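Local coordinates for hypothetical protein (PDB 2ETS), which is of unknown function but represents a bacterial protein family (DUF1798) whose members adopt a four-helical bundle fold, at residues L16-I21 against N116-V121; Y22-M27 against S109-L114; Q29-V34 against K96-K101. All blocks are in the same frame, centred on the assembly; numbering follows the deposited sequence. Where two conformers were deposited one is given.

How the contacts relate
All three contacts join helix 12-37 to the last helix, 100-120, or to the turn that leads into it, and each is nested in the chain loop closed by the one before. Contact 2 lies deepest, its centre about 5 Å from the centre of the chain, and touches contact 1 through L114, which packs on V17, L20 and I21. Contacts 1 and 3, only partly buried, lie on opposite sides of that centre, about 24 Å apart between centres. Chemistry follows place: contact 1 is held by apolar packing with no hydrogen bond across it, contact 2 sets an aliphatic core beside two close but not hydrogen-bonded amides at its margin, and contact 3 adds a salt bridge to its aromatic packing.

Contact 1 (L16-I21 against N116-V121); sequences LVESLI and NILDGV
With CG1 of V17 anti to the backbone N (chi1 178°) and CG2 anti to the carbonyl carbon, the two methyls of V17 divide between neighbouring residues of the last helix. CG2 meets CG2 of I117 at 3.6 Å, whereas CG1 settles against L118, 4.0 Å from its CB and 3.9 Å from its backbone N. The valine thus lies close to the helix backbone itself, and V17 and L118 are the residues whose CA atoms come nearest, 6.3 Å apart. L118, its CG also anti to the backbone N (chi1 -172°), splits its methyls in turn: CD1 lies 3.8 Å from CG of E18, using the aliphatic part of that exposed side chain, and CD2 is 4.2 Å from CD1 of I21. No hydrogen bond crosses; the contact is hydrophobic packing between antiparallel helical segments whose axes approach to 9.8 Å at 159°. V121, the first residue to leave helical geometry, adds a looser contact from its CG2 to CG2 of V17, and its carbonyl O accepts a hydrogen bond from N14 ND2. Around this end of the bundle, helix 65-68 covers I117 and V121 through I68 and F67, while helix 43-63 packs on L16, S19 and L20.

Contact 2 (Y22-M27 against S109-L114); sequences YEVNNM and SVQYDL
V24 projects from helix 12-37 toward three residues of the last helix, V110, Q111 and L114, and its CB forks to serve them. One branch, CG1, lies anti to the backbone N (chi1 171°) and rests on the aliphatic part of Q111, 3.8 Å from its CG. The other branch, CG2, faces two side chains one helical turn apart: V110, whose CG1 is 3.8 Å away, and L114, whose CD1 meets it tip to tip at 3.9 Å. V24 and V110 approach at a slant, CG1 of V110 lying nearest CG2 of V24 with CG1 of V24 a little farther off. Beyond CG, the extended chain of Q111 (chi2 176°) carries its amide past V24 to N25, at the more exposed margin of the contact. There OD1 of N25 stands 2.9 Å from NE2 of Q111, but the angle is poor for a hydrogen bond; the side chains cross at about a right angle, with their amide planes 65° apart. This close polar approach therefore sits beside the aliphatic core without a well-directed bond. The helices run antiparallel, the axes of segments 22-27 and 109-114 approaching to 10.5 Å, as befits adjacent members of a four-helical bundle. The other two long helices flank the pair: helix 76-92 packs on V110 through L82, N85 and I86, and its K78 forms a salt bridge with D113, while helix 43-63 packs on E23, N26 and M27, and its H53 and Y50 hydrogen-bond the carboxylate of E23.

Contact 3 (Q29-V34 against K96-K101); sequences QNFENV and KRTSRK
E32 and R100 form a salt bridge between helix 12-37 and the first turn of the last helix. Its main bond is short and nearly straight: NH1 of R100 lies 2.7 Å from OE2 of E32 with an N-H...O angle of 167°, arriving on the syn side of the carboxylate. A second, weak bond runs from NH2 to OE1 at 3.5 Å. The groups are not coplanar, carboxylate and guanidinium being turned 39° apart. R100 leaves the helix with chi1 and chi2 near 180° and bends at chi3 (-61°), which lays one guanidinium face over CE2 of F31, 3.9 Å from CZ of R100. This is where the chain re-enters the four-helical bundle: S99 takes the N-cap position of helix 100-120, its OG accepting a hydrogen bond from the backbone N of L102. F31 lies between helix 12-37 and the turn, packing on T98 and R100. Its CE1 lies 3.6 Å from CG2 of T98, and the carbonyl O of T98 comes to the ring edge near its plane; CZ touches CA of R100 at 3.5 Å. The same ring stacks with F103. T98 turns its hydroxyl elsewhere, to the carbonyl O of E92, and K35 NZ hydrogen-bonds the carbonyls of K96 and T98. Farther out, V34 packs its CG2 against the backbone of K96, 3.7 Å from N, and CB of K96 rests near O of V34.

Contact 1 (L16-I21 against N116-V121)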
ATOM      1  N   LEU A  16       2.378  -1.076 -12.078  1.00 59.13           N
ATOM      2  CA  LEU A  16       1.607  -0.444 -11.017  1.00 60.33           C
ATOM      3  C   LEU A  16       1.663  -1.251  -9.719  1.00 59.59           C
ATOM      4  O   LEU A  16       1.859  -0.686  -8.651  1.00 56.12           O
ATOM      5  CB  LEU A  16       0.138  -0.268 -11.430  1.00 61.85           C
ATOM      6  CG  LEU A  16      -0.184   1.033 -12.168  1.00 71.39           C
ATOM      7  CD1 LEU A  16      -1.564   0.957 -12.838  1.00 73.35           C
ATOM      8  CD2 LEU A  16      -0.112   2.216 -11.196  1.00 74.16           C
ATOM      9  N   VAL A  17       1.479  -2.566  -9.831  1.00 59.27           N
ATOM     10  CA  VAL A  17       1.443  -3.449  -8.688  1.00 59.52           C
ATOM     11  C   VAL A  17       2.849  -3.564  -8.060  1.00 57.37           C
ATOM     12  O   VAL A  17       3.016  -3.433  -6.823  1.00 51.75           O
ATOM     13  CB  VAL A  17       0.791  -4.844  -9.065  1.00 62.29           C
ATOM     14  CG1 VAL A  17       0.784  -5.818  -7.889  1.00 58.52           C
ATOM     15  CG2 VAL A  17      -0.658  -4.663  -9.531  1.00 59.40           C
ATOM     16  N   GLU A  18       3.850  -3.778  -8.906  1.00 58.07           N
ATOM     17  CA  GLU A  18       5.264  -3.758  -8.466  1.00 60.56           C
ATOM     18  C   GLU A  18       5.628  -2.435  -7.777  1.00 60.63           C
ATOM     19  O   GLU A  18       6.404  -2.401  -6.810  1.00 60.22           O
ATOM     20  CB  GLU A  18       6.217  -4.042  -9.647  1.00 56.52           C
ATOM     21  CG  GLU A  18       6.484  -5.528  -9.783  1.00 59.98           C
ATOM     22  CD  GLU A  18       7.257  -5.919 -11.036  1.00 64.57           C
ATOM     23  OE1 GLU A  18       6.935  -5.417 -12.143  1.00 72.62           O
ATOM     24  OE2 GLU A  18       8.191  -6.748 -10.910  1.00 68.68           O
ATOM     25  N   SER A  19       5.056  -1.350  -8.285  1.00 60.04           N
ATOM     26  CA  SER A  19       5.210  -0.067  -7.652  1.00 60.32           C
ATOM     27  C   SER A  19       4.634  -0.025  -6.242  1.00 57.57           C
ATOM     28  O   SER A  19       5.246   0.541  -5.353  1.00 59.19           O
ATOM     29  CB  SER A  19       4.566   1.022  -8.487  1.00 61.60           C
ATOM     30  OG  SER A  19       5.002   2.269  -7.998  1.00 70.80           O
ATOM     31  N   LEU A  20       3.451  -0.590  -6.033  1.00 56.47           N
ATOM     32  CA  LEU A  20       2.868  -0.616  -4.700  1.00 54.42           C
ATOM     33  C   LEU A  20       3.664  -1.553  -3.779  1.00 51.51           C
ATOM     34  O   LEU A  20       3.847  -1.278  -2.603  1.00 51.61           O
ATOM     35  CB  LEU A  20       1.404  -1.065  -4.749  1.00 56.67           C
ATOM     36  CG  LEU A  20       0.393  -0.118  -5.386  1.00 60.27           C
ATOM     37  CD1 LEU A  20      -0.942  -0.827  -5.529  1.00 60.39           C
ATOM     38  CD2 LEU A  20       0.236   1.110  -4.534  1.00 60.10           C
ATOM     39  N   ILE A  21       4.104  -2.681  -4.305  1.00 51.67           N
ATOM     40  CA  ILE A  21       4.937  -3.591  -3.536  1.00 52.46           C
ATOM     41  C   ILE A  21       6.169  -2.882  -2.976  1.00 52.40           C
ATOM     42  O   ILE A  21       6.413  -2.901  -1.741  1.00 52.22           O
ATOM     43  CB  ILE A  21       5.310  -4.840  -4.360  1.00 51.79           C
ATOM     44  CG1 ILE A  21       4.031  -5.711  -4.493  1.00 49.82           C
ATOM     45  CG2 ILE A  21       6.413  -5.652  -3.659  1.00 49.42           C
ATOM     46  CD1 ILE A  21       4.175  -6.925  -5.408  1.00 54.71           C
ATOM     47  N   ASN A 116      -0.783 -11.858  -4.886  1.00 46.14           N
ATOM     48  CA  ASN A 116      -1.801 -12.596  -5.601  1.00 46.63           C
ATOM     49  C   ASN A 116      -2.211 -11.845  -6.852  1.00 47.22           C
ATOM     50  O   ASN A 116      -2.534 -12.444  -7.893  1.00 45.18           O
ATOM     51  CB  ASN A 116      -3.036 -12.828  -4.716  1.00 50.86           C
ATOM     52  CG  ASN A 116      -2.827 -13.927  -3.682  1.00 51.89           C
ATOM     53  OD1 ASN A 116      -1.985 -14.811  -3.846  1.00 49.75           O
ATOM     54  ND2 ASN A 116      -3.603 -13.878  -2.622  1.00 43.27           N
ATOM     55  N   ILE A 117      -2.228 -10.527  -6.732  1.00 47.62           N
ATOM     56  CA  ILE A 117      -2.614  -9.681  -7.832  1.00 51.13           C
ATOM     57  C   ILE A 117      -1.510  -9.765  -8.852  1.00 50.41           C
ATOM     58  O   ILE A 117      -1.777 -10.033 -10.025  1.00 50.33           O
ATOM     59  CB  ILE A 117      -2.854  -8.218  -7.385  1.00 50.67           C
ATOM     60  CG1 ILE A 117      -4.133  -8.144  -6.559  1.00 54.02           C
ATOM     61  CG2 ILE A 117      -2.955  -7.296  -8.583  1.00 51.11           C
ATOM     62  CD1 ILE A 117      -4.389  -6.774  -5.914  1.00 55.67           C
ATOM     63  N   LEU A 118      -0.273  -9.575  -8.391  1.00 51.35           N
ATOM     64  CA  LEU A 118       0.892  -9.657  -9.274  1.00 53.11           C
ATOM     65  C   LEU A 118       0.857 -10.967 -10.026  1.00 52.19           C
ATOM     66  O   LEU A 118       0.971 -10.945 -11.224  1.00 55.16           O
ATOM     67  CB  LEU A 118       2.218  -9.502  -8.510  1.00 53.19           C
ATOM     68  CG  LEU A 118       3.494  -9.385  -9.363  1.00 54.29           C
ATOM     69  CD1 LEU A 118       3.606  -8.006 -10.035  1.00 50.95           C
ATOM     70  CD2 LEU A 118       4.756  -9.677  -8.540  1.00 54.37           C
ATOM     71  N   ASP A 119       0.659 -12.097  -9.343  1.00 54.23           N
ATOM     72  CA  ASP A 119       0.505 -13.394 -10.051  1.00 54.08           C
ATOM     73  C   ASP A 119      -0.615 -13.342 -11.081  1.00 53.83           C
ATOM     74  O   ASP A 119      -0.443 -13.801 -12.190  1.00 54.24           O
ATOM     75  CB  ASP A 119       0.177 -14.572  -9.119  1.00 52.87           C
ATOM     76  CG  ASP A 119       1.196 -14.782  -8.033  1.00 55.42           C
ATOM     77  OD1 ASP A 119       2.224 -14.066  -8.021  1.00 54.55           O
ATOM     78  OD2 ASP A 119       0.941 -15.659  -7.168  1.00 61.38           O
ATOM     79  N   GLY A 120      -1.770 -12.808 -10.688  1.00 54.68           N
ATOM     80  CA  GLY A 120      -2.935 -12.741 -11.561  1.00 55.32           C
ATOM     81  C   GLY A 120      -2.777 -11.883 -12.814  1.00 56.98           C
ATOM     82  O   GLY A 120      -3.431 -12.133 -13.808  1.00 53.65           O
ATOM     83  N   VAL A 121      -1.938 -10.853 -12.758  1.00 60.66           N
ATOM     84  CA  VAL A 121      -1.792  -9.897 -13.860  1.00 62.94           C
ATOM     85  C   VAL A 121      -0.458 -10.148 -14.530  1.00 66.28           C
ATOM     86  O   VAL A 121       0.377  -9.263 -14.629  1.00 68.46           O
ATOM     87  CB  VAL A 121      -1.897  -8.410 -13.376  1.00 61.93           C
ATOM     88  CG1 VAL A 121      -3.199  -8.173 -12.593  1.00 61.25           C
ATOM     89  CG2 VAL A 121      -0.699  -7.991 -12.528  1.00 62.22           C
TER

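Contact 2 (Y22-M27 against S109-L114)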
ATOM      1  N   TYR A  22       6.910  -2.232  -3.862  1.00 50.85           N
ATOM      2  CA  TYR A  22       8.062  -1.413  -3.451  1.00 50.13           C
ATOM      3  C   TYR A  22       7.636  -0.417  -2.369  1.00 48.46           C
ATOM      4  O   TYR A  22       8.296  -0.303  -1.329  1.00 45.38           O
ATOM      5  CB  TYR A  22       8.703  -0.678  -4.644  1.00 49.38           C
ATOM      6  CG  TYR A  22       9.598   0.507  -4.241  1.00 48.33           C
ATOM      7  CD1 TYR A  22      10.977   0.350  -3.937  1.00 58.10           C
ATOM      8  CD2 TYR A  22       9.075   1.776  -4.177  1.00 53.49           C
ATOM      9  CE1 TYR A  22      11.774   1.459  -3.569  1.00 57.05           C
ATOM     10  CE2 TYR A  22       9.856   2.872  -3.832  1.00 53.90           C
ATOM     11  CZ  TYR A  22      11.174   2.717  -3.506  1.00 61.01           C
ATOM     12  OH  TYR A  22      11.833   3.880  -3.159  1.00 60.25           O
ATOM     13  N   GLU A  23       6.527   0.305  -2.621  1.00 46.79           N
ATOM     14  CA  GLU A  23       6.098   1.339  -1.684  1.00 49.09           C
ATOM     15  C   GLU A  23       5.696   0.803  -0.280  1.00 50.25           C
ATOM     16  O   GLU A  23       6.021   1.407   0.749  1.00 50.86           O
ATOM     17  CB  GLU A  23       4.987   2.163  -2.306  1.00 50.01           C
ATOM     18  CG  GLU A  23       5.492   3.146  -3.369  1.00 55.91           C
ATOM     19  CD  GLU A  23       6.370   4.258  -2.804  1.00 55.73           C
ATOM     20  OE1 GLU A  23       6.661   4.230  -1.579  1.00 59.84           O
ATOM     21  OE2 GLU A  23       6.758   5.167  -3.586  1.00 62.05           O
ATOM     22  N   VAL A  24       5.014  -0.343  -0.249  1.00 51.37           N
ATOM     23  CA  VAL A  24       4.641  -0.978   1.015  1.00 54.10           C
ATOM     24  C   VAL A  24       5.925  -1.407   1.807  1.00 55.08           C
ATOM     25  O   VAL A  24       5.990  -1.292   3.041  1.00 57.08           O
ATOM     26  CB  VAL A  24       3.681  -2.144   0.740  1.00 54.78           C
ATOM     27  CG1 VAL A  24       3.424  -2.967   1.980  1.00 58.11           C
ATOM     28  CG2 VAL A  24       2.340  -1.606   0.181  1.00 57.37           C
ATOM     29  N   ASN A  25       6.939  -1.890   1.107  1.00 54.29           N
ATOM     30  CA  ASN A  25       8.250  -2.108   1.737  1.00 54.77           C
ATOM     31  C   ASN A  25       8.887  -0.845   2.300  1.00 52.16           C
ATOM     32  O   ASN A  25       9.425  -0.818   3.381  1.00 53.61           O
ATOM     33  CB  ASN A  25       9.197  -2.746   0.748  1.00 56.75           C
ATOM     34  CG  ASN A  25       8.842  -4.171   0.470  1.00 66.91           C
ATOM     35  OD1 ASN A  25       8.534  -4.932   1.392  1.00 79.90           O
ATOM     36  ND2 ASN A  25       8.871  -4.554  -0.806  1.00 77.25           N
ATOM     37  N   ASN A  26       8.786   0.223   1.566  1.00 54.61           N
ATOM     38  CA  ASN A  26       9.247   1.492   2.035  1.00 54.51           C
ATOM     39  C   ASN A  26       8.513   1.919   3.288  1.00 54.32           C
ATOM     40  O   ASN A  26       9.103   2.493   4.182  1.00 55.93           O
ATOM     41  CB  ASN A  26       8.988   2.527   0.940  1.00 57.09           C
ATOM     42  CG  ASN A  26       9.923   3.654   1.005  1.00 50.87           C
ATOM     43  OD1 ASN A  26      11.118   3.454   1.167  1.00 67.55           O
ATOM     44  ND2 ASN A  26       9.405   4.870   0.864  1.00 69.50           N
HETATM   45  N   MSE A  27       7.208   1.695   3.319  1.00 53.25           N
HETATM   46  CA  MSE A  27       6.403   2.003   4.511  1.00 54.38           C
HETATM   47  C   MSE A  27       6.896   1.223   5.727  1.00 52.74           C
HETATM   48  O   MSE A  27       6.887   1.737   6.828  1.00 52.82           O
HETATM   49  CB  MSE A  27       4.942   1.695   4.261  1.00 52.70           C
HETATM   50  CG  MSE A  27       4.338   2.597   3.220  1.00 56.66           C
HETATM   51 SE   MSE A  27       2.534   2.043   2.837  0.70 58.56          SE
HETATM   52  CE  MSE A  27       2.510   2.599   0.985  1.00 51.19           C
ATOM     53  N   SER A 109      -0.823  -8.613   5.376  1.00 52.59           N
ATOM     54  CA  SER A 109      -2.037  -8.838   4.642  1.00 52.13           C
ATOM     55  C   SER A 109      -2.011  -8.134   3.283  1.00 52.57           C
ATOM     56  O   SER A 109      -2.389  -8.709   2.293  1.00 52.33           O
ATOM     57  CB  SER A 109      -3.234  -8.367   5.513  1.00 55.28           C
ATOM     58  OG  SER A 109      -4.308  -7.943   4.721  1.00 57.40           O
ATOM     59  N   VAL A 110      -1.562  -6.884   3.260  1.00 50.22           N
ATOM     60  CA  VAL A 110      -1.381  -6.126   2.022  1.00 50.89           C
ATOM     61  C   VAL A 110      -0.348  -6.771   1.073  1.00 50.86           C
ATOM     62  O   VAL A 110      -0.628  -6.944  -0.125  1.00 52.44           O
ATOM     63  CB  VAL A 110      -1.021  -4.661   2.345  1.00 48.31           C
ATOM     64  CG1 VAL A 110      -0.579  -3.908   1.143  1.00 53.31           C
ATOM     65  CG2 VAL A 110      -2.249  -3.961   2.968  1.00 50.72           C
ATOM     66  N   GLN A 111       0.808  -7.172   1.597  1.00 47.52           N
ATOM     67  CA  GLN A 111       1.827  -7.822   0.741  1.00 49.79           C
ATOM     68  C   GLN A 111       1.229  -9.115   0.221  1.00 49.11           C
ATOM     69  O   GLN A 111       1.432  -9.461  -0.954  1.00 47.49           O
ATOM     70  CB  GLN A 111       3.179  -8.066   1.468  1.00 46.47           C
ATOM     71  CG  GLN A 111       3.784  -6.764   2.044  1.00 51.65           C
ATOM     72  CD  GLN A 111       5.079  -6.925   2.877  1.00 56.77           C
ATOM     73  OE1 GLN A 111       5.146  -7.724   3.844  1.00 60.94           O
ATOM     74  NE2 GLN A 111       6.119  -6.133   2.508  1.00 58.91           N
ATOM     75  N   TYR A 112       0.431  -9.801   1.056  1.00 48.16           N
ATOM     76  CA  TYR A 112      -0.176 -11.041   0.600  1.00 51.36           C
ATOM     77  C   TYR A 112      -1.124 -10.809  -0.609  1.00 50.28           C
ATOM     78  O   TYR A 112      -0.998 -11.439  -1.660  1.00 50.48           O
ATOM     79  CB  TYR A 112      -0.858 -11.787   1.758  1.00 54.73           C
ATOM     80  CG  TYR A 112      -1.638 -12.961   1.289  1.00 54.33           C
ATOM     81  CD1 TYR A 112      -2.952 -12.808   0.847  1.00 60.17           C
ATOM     82  CD2 TYR A 112      -1.067 -14.227   1.247  1.00 58.04           C
ATOM     83  CE1 TYR A 112      -3.677 -13.893   0.372  1.00 63.10           C
ATOM     84  CE2 TYR A 112      -1.796 -15.326   0.777  1.00 48.56           C
ATOM     85  CZ  TYR A 112      -3.086 -15.144   0.337  1.00 51.74           C
ATOM     86  OH  TYR A 112      -3.806 -16.208  -0.154  1.00 57.76           O
ATOM     87  N   ASP A 113      -2.037  -9.871  -0.474  1.00 49.51           N
ATOM     88  CA  ASP A 113      -2.913  -9.505  -1.581  1.00 51.19           C
ATOM     89  C   ASP A 113      -2.178  -9.046  -2.840  1.00 52.89           C
ATOM     90  O   ASP A 113      -2.531  -9.405  -3.967  1.00 52.56           O
ATOM     91  CB  ASP A 113      -3.815  -8.383  -1.128  1.00 53.75           C
ATOM     92  CG  ASP A 113      -4.908  -8.858  -0.169  1.00 57.49           C
ATOM     93  OD1 ASP A 113      -5.159 -10.091  -0.079  1.00 54.94           O
ATOM     94  OD2 ASP A 113      -5.519  -7.973   0.473  1.00 58.13           O
ATOM     95  N   LEU A 114      -1.190  -8.187  -2.639  1.00 52.58           N
ATOM     96  CA  LEU A 114      -0.399  -7.657  -3.744  1.00 51.04           C
ATOM     97  C   LEU A 114       0.290  -8.756  -4.546  1.00 49.45           C
ATOM     98  O   LEU A 114       0.345  -8.694  -5.775  1.00 45.93           O
ATOM     99  CB  LEU A 114       0.636  -6.665  -3.209  1.00 50.53           C
ATOM    100  CG  LEU A 114       0.056  -5.311  -2.773  1.00 52.66           C
ATOM    101  CD1 LEU A 114       1.160  -4.460  -2.214  1.00 55.20           C
ATOM    102  CD2 LEU A 114      -0.624  -4.568  -3.929  1.00 54.27           C
TER

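Contact 3 (Q29-V34 against K96-K101)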
ATOM      1  N   GLN A  29       9.991   0.360   6.302  1.00 50.17           N
ATOM      2  CA  GLN A  29      11.242   0.994   6.733  1.00 53.53           C
ATOM      3  C   GLN A  29      10.967   2.309   7.455  1.00 53.04           C
ATOM      4  O   GLN A  29      11.612   2.601   8.438  1.00 49.91           O
ATOM      5  CB  GLN A  29      12.215   1.192   5.570  1.00 55.96           C
ATOM      6  CG  GLN A  29      13.543   0.389   5.678  1.00 69.74           C
ATOM      7  CD  GLN A  29      14.143   0.332   7.120  1.00 80.45           C
ATOM      8  OE1 GLN A  29      14.528   1.360   7.705  1.00 79.37           O
ATOM      9  NE2 GLN A  29      14.211  -0.879   7.684  1.00 81.25           N
ATOM     10  N   ASN A  30       9.963   3.058   6.997  1.00 55.17           N
ATOM     11  CA  ASN A  30       9.576   4.310   7.631  1.00 55.37           C
ATOM     12  C   ASN A  30       9.076   4.071   9.061  1.00 54.15           C
ATOM     13  O   ASN A  30       9.407   4.792  10.006  1.00 53.20           O
ATOM     14  CB  ASN A  30       8.492   4.991   6.793  1.00 57.17           C
ATOM     15  CG  ASN A  30       9.077   5.806   5.638  1.00 60.78           C
ATOM     16  OD1 ASN A  30       9.727   6.801   5.868  1.00 66.90           O
ATOM     17  ND2 ASN A  30       8.867   5.363   4.404  1.00 61.52           N
ATOM     18  N   PHE A  31       8.277   3.039   9.211  1.00 53.69           N
ATOM     19  CA  PHE A  31       7.738   2.689  10.503  1.00 53.33           C
ATOM     20  C   PHE A  31       8.901   2.330  11.434  1.00 53.75           C
ATOM     21  O   PHE A  31       8.941   2.765  12.582  1.00 56.00           O
ATOM     22  CB  PHE A  31       6.748   1.536  10.347  1.00 51.53           C
ATOM     23  CG  PHE A  31       6.283   0.955  11.650  1.00 53.25           C
ATOM     24  CD1 PHE A  31       5.356   1.637  12.434  1.00 53.02           C
ATOM     25  CD2 PHE A  31       6.764  -0.270  12.091  1.00 54.32           C
ATOM     26  CE1 PHE A  31       4.903   1.106  13.624  1.00 51.08           C
ATOM     27  CE2 PHE A  31       6.308  -0.809  13.295  1.00 61.97           C
ATOM     28  CZ  PHE A  31       5.362  -0.117  14.062  1.00 47.26           C
ATOM     29  N   GLU A  32       9.848   1.545  10.936  1.00 55.01           N
ATOM     30  CA  GLU A  32      11.043   1.198  11.711  1.00 55.92           C
ATOM     31  C   GLU A  32      11.846   2.415  12.105  1.00 53.56           C
ATOM     32  O   GLU A  32      12.428   2.437  13.184  1.00 54.17           O
ATOM     33  CB  GLU A  32      11.954   0.222  10.955  1.00 56.16           C
ATOM     34  CG  GLU A  32      11.412  -1.189  10.872  1.00 66.06           C
ATOM     35  CD  GLU A  32      11.110  -1.836  12.229  1.00 67.73           C
ATOM     36  OE1 GLU A  32      11.824  -1.590  13.233  1.00 76.57           O
ATOM     37  OE2 GLU A  32      10.160  -2.635  12.268  1.00 70.12           O
ATOM     38  N   ASN A  33      11.883   3.412  11.230  1.00 53.35           N
ATOM     39  CA  ASN A  33      12.634   4.617  11.533  0.50 53.56           C
ATOM     40  C   ASN A  33      11.953   5.449  12.619  1.00 53.39           C
ATOM     41  O   ASN A  33      12.624   5.828  13.568  1.00 49.20           O
ATOM     42  CB  ASN A  33      12.924   5.424  10.263  0.50 52.46           C
ATOM     43  CG  ASN A  33      13.998   4.770   9.375  0.50 51.01           C
ATOM     44  OD1 ASN A  33      14.340   5.300   8.323  0.50 57.22           O
ATOM     45  ND2 ASN A  33      14.528   3.628   9.801  0.50 52.02           N
ATOM     46  N   VAL A  34      10.632   5.678  12.519  1.00 55.24           N
ATOM     47  CA  VAL A  34       9.942   6.475  13.562  1.00 57.51           C
ATOM     48  C   VAL A  34       9.973   5.764  14.922  1.00 54.41           C
ATOM     49  O   VAL A  34       9.989   6.405  15.969  1.00 54.32           O
ATOM     50  CB  VAL A  34       8.455   6.923  13.186  1.00 57.64           C
ATOM     51  CG1 VAL A  34       8.446   7.636  11.849  1.00 65.53           C
ATOM     52  CG2 VAL A  34       7.467   5.764  13.176  1.00 63.96           C
ATOM     53  N   LYS A  96       5.134   7.417  15.574  1.00 51.16           N
ATOM     54  CA  LYS A  96       5.835   6.600  16.573  1.00 50.60           C
ATOM     55  C   LYS A  96       4.857   5.837  17.416  1.00 54.13           C
ATOM     56  O   LYS A  96       5.173   4.742  17.872  1.00 54.22           O
ATOM     57  CB  LYS A  96       6.743   7.435  17.481  1.00 52.58           C
ATOM     58  CG  LYS A  96       6.048   8.479  18.382  1.00 51.09           C
ATOM     59  CD  LYS A  96       7.100   9.247  19.176  1.00 52.98           C
ATOM     60  CE  LYS A  96       6.496  10.279  20.109  1.00 52.21           C
ATOM     61  NZ  LYS A  96       7.552  11.211  20.731  1.00 41.17           N
ATOM     62  N   ARG A  97       3.655   6.393  17.585  1.00 53.07           N
ATOM     63  CA  ARG A  97       2.662   5.767  18.426  1.00 52.86           C
ATOM     64  C   ARG A  97       1.930   4.636  17.690  1.00 53.35           C
ATOM     65  O   ARG A  97       1.211   3.869  18.295  1.00 49.60           O
ATOM     66  CB  ARG A  97       1.683   6.811  18.994  1.00 54.06           C
ATOM     67  N   THR A  98       2.150   4.476  16.395  1.00 52.12           N
ATOM     68  CA  THR A  98       1.500   3.369  15.682  1.00 50.23           C
ATOM     69  C   THR A  98       1.868   2.006  16.329  1.00 52.69           C
ATOM     70  O   THR A  98       3.062   1.680  16.564  1.00 53.51           O
ATOM     71  CB  THR A  98       1.893   3.382  14.195  1.00 50.03           C
ATOM     72  OG1 THR A  98       1.341   4.555  13.556  1.00 48.08           O
ATOM     73  CG2 THR A  98       1.458   2.117  13.503  1.00 50.51           C
ATOM     74  N   SER A  99       0.850   1.193  16.572  1.00 52.77           N
ATOM     75  CA  SER A  99       1.038  -0.159  17.119  1.00 53.97           C
ATOM     76  C   SER A  99       1.778  -1.117  16.192  1.00 53.88           C
ATOM     77  O   SER A  99       1.322  -1.401  15.092  1.00 52.24           O
ATOM     78  CB  SER A  99      -0.332  -0.789  17.417  1.00 55.97           C
ATOM     79  OG  SER A  99      -0.188  -2.178  17.668  1.00 49.99           O
ATOM     80  N   ARG A 100       2.889  -1.670  16.653  1.00 54.82           N
ATOM     81  CA  ARG A 100       3.647  -2.625  15.832  1.00 56.04           C
ATOM     82  C   ARG A 100       2.799  -3.845  15.465  1.00 55.33           C
ATOM     83  O   ARG A 100       2.830  -4.328  14.340  1.00 53.41           O
ATOM     84  CB  ARG A 100       4.878  -3.097  16.575  1.00 55.63           C
ATOM     85  CG  ARG A 100       5.653  -4.156  15.809  1.00 59.53           C
ATOM     86  CD  ARG A 100       6.988  -4.460  16.471  1.00 59.85           C
ATOM     87  NE  ARG A 100       7.855  -3.284  16.529  1.00 63.90           N
ATOM     88  CZ  ARG A 100       8.692  -2.887  15.565  1.00 72.53           C
ATOM     89  NH1 ARG A 100       8.767  -3.571  14.426  1.00 72.12           N
ATOM     90  NH2 ARG A 100       9.453  -1.790  15.738  1.00 65.11           N
ATOM     91  N   LYS A 101       2.071  -4.343  16.455  1.00 51.82           N
ATOM     92  CA  LYS A 101       1.223  -5.495  16.286  1.00 53.60           C
ATOM     93  C   LYS A 101       0.234  -5.284  15.116  1.00 51.18           C
ATOM     94  O   LYS A 101       0.136  -6.117  14.219  1.00 53.07           O
ATOM     95  CB  LYS A 101       0.521  -5.774  17.628  1.00 50.69           C
ATOM     96  CG  LYS A 101      -0.550  -6.836  17.588  1.00 62.52           C
ATOM     97  CD  LYS A 101      -1.075  -7.121  19.006  1.00 60.69           C
ATOM     98  CE  LYS A 101      -2.581  -7.411  19.044  1.00 73.30           C
ATOM     99  NZ  LYS A 101      -2.966  -8.585  18.200  1.00 71.13           N
TER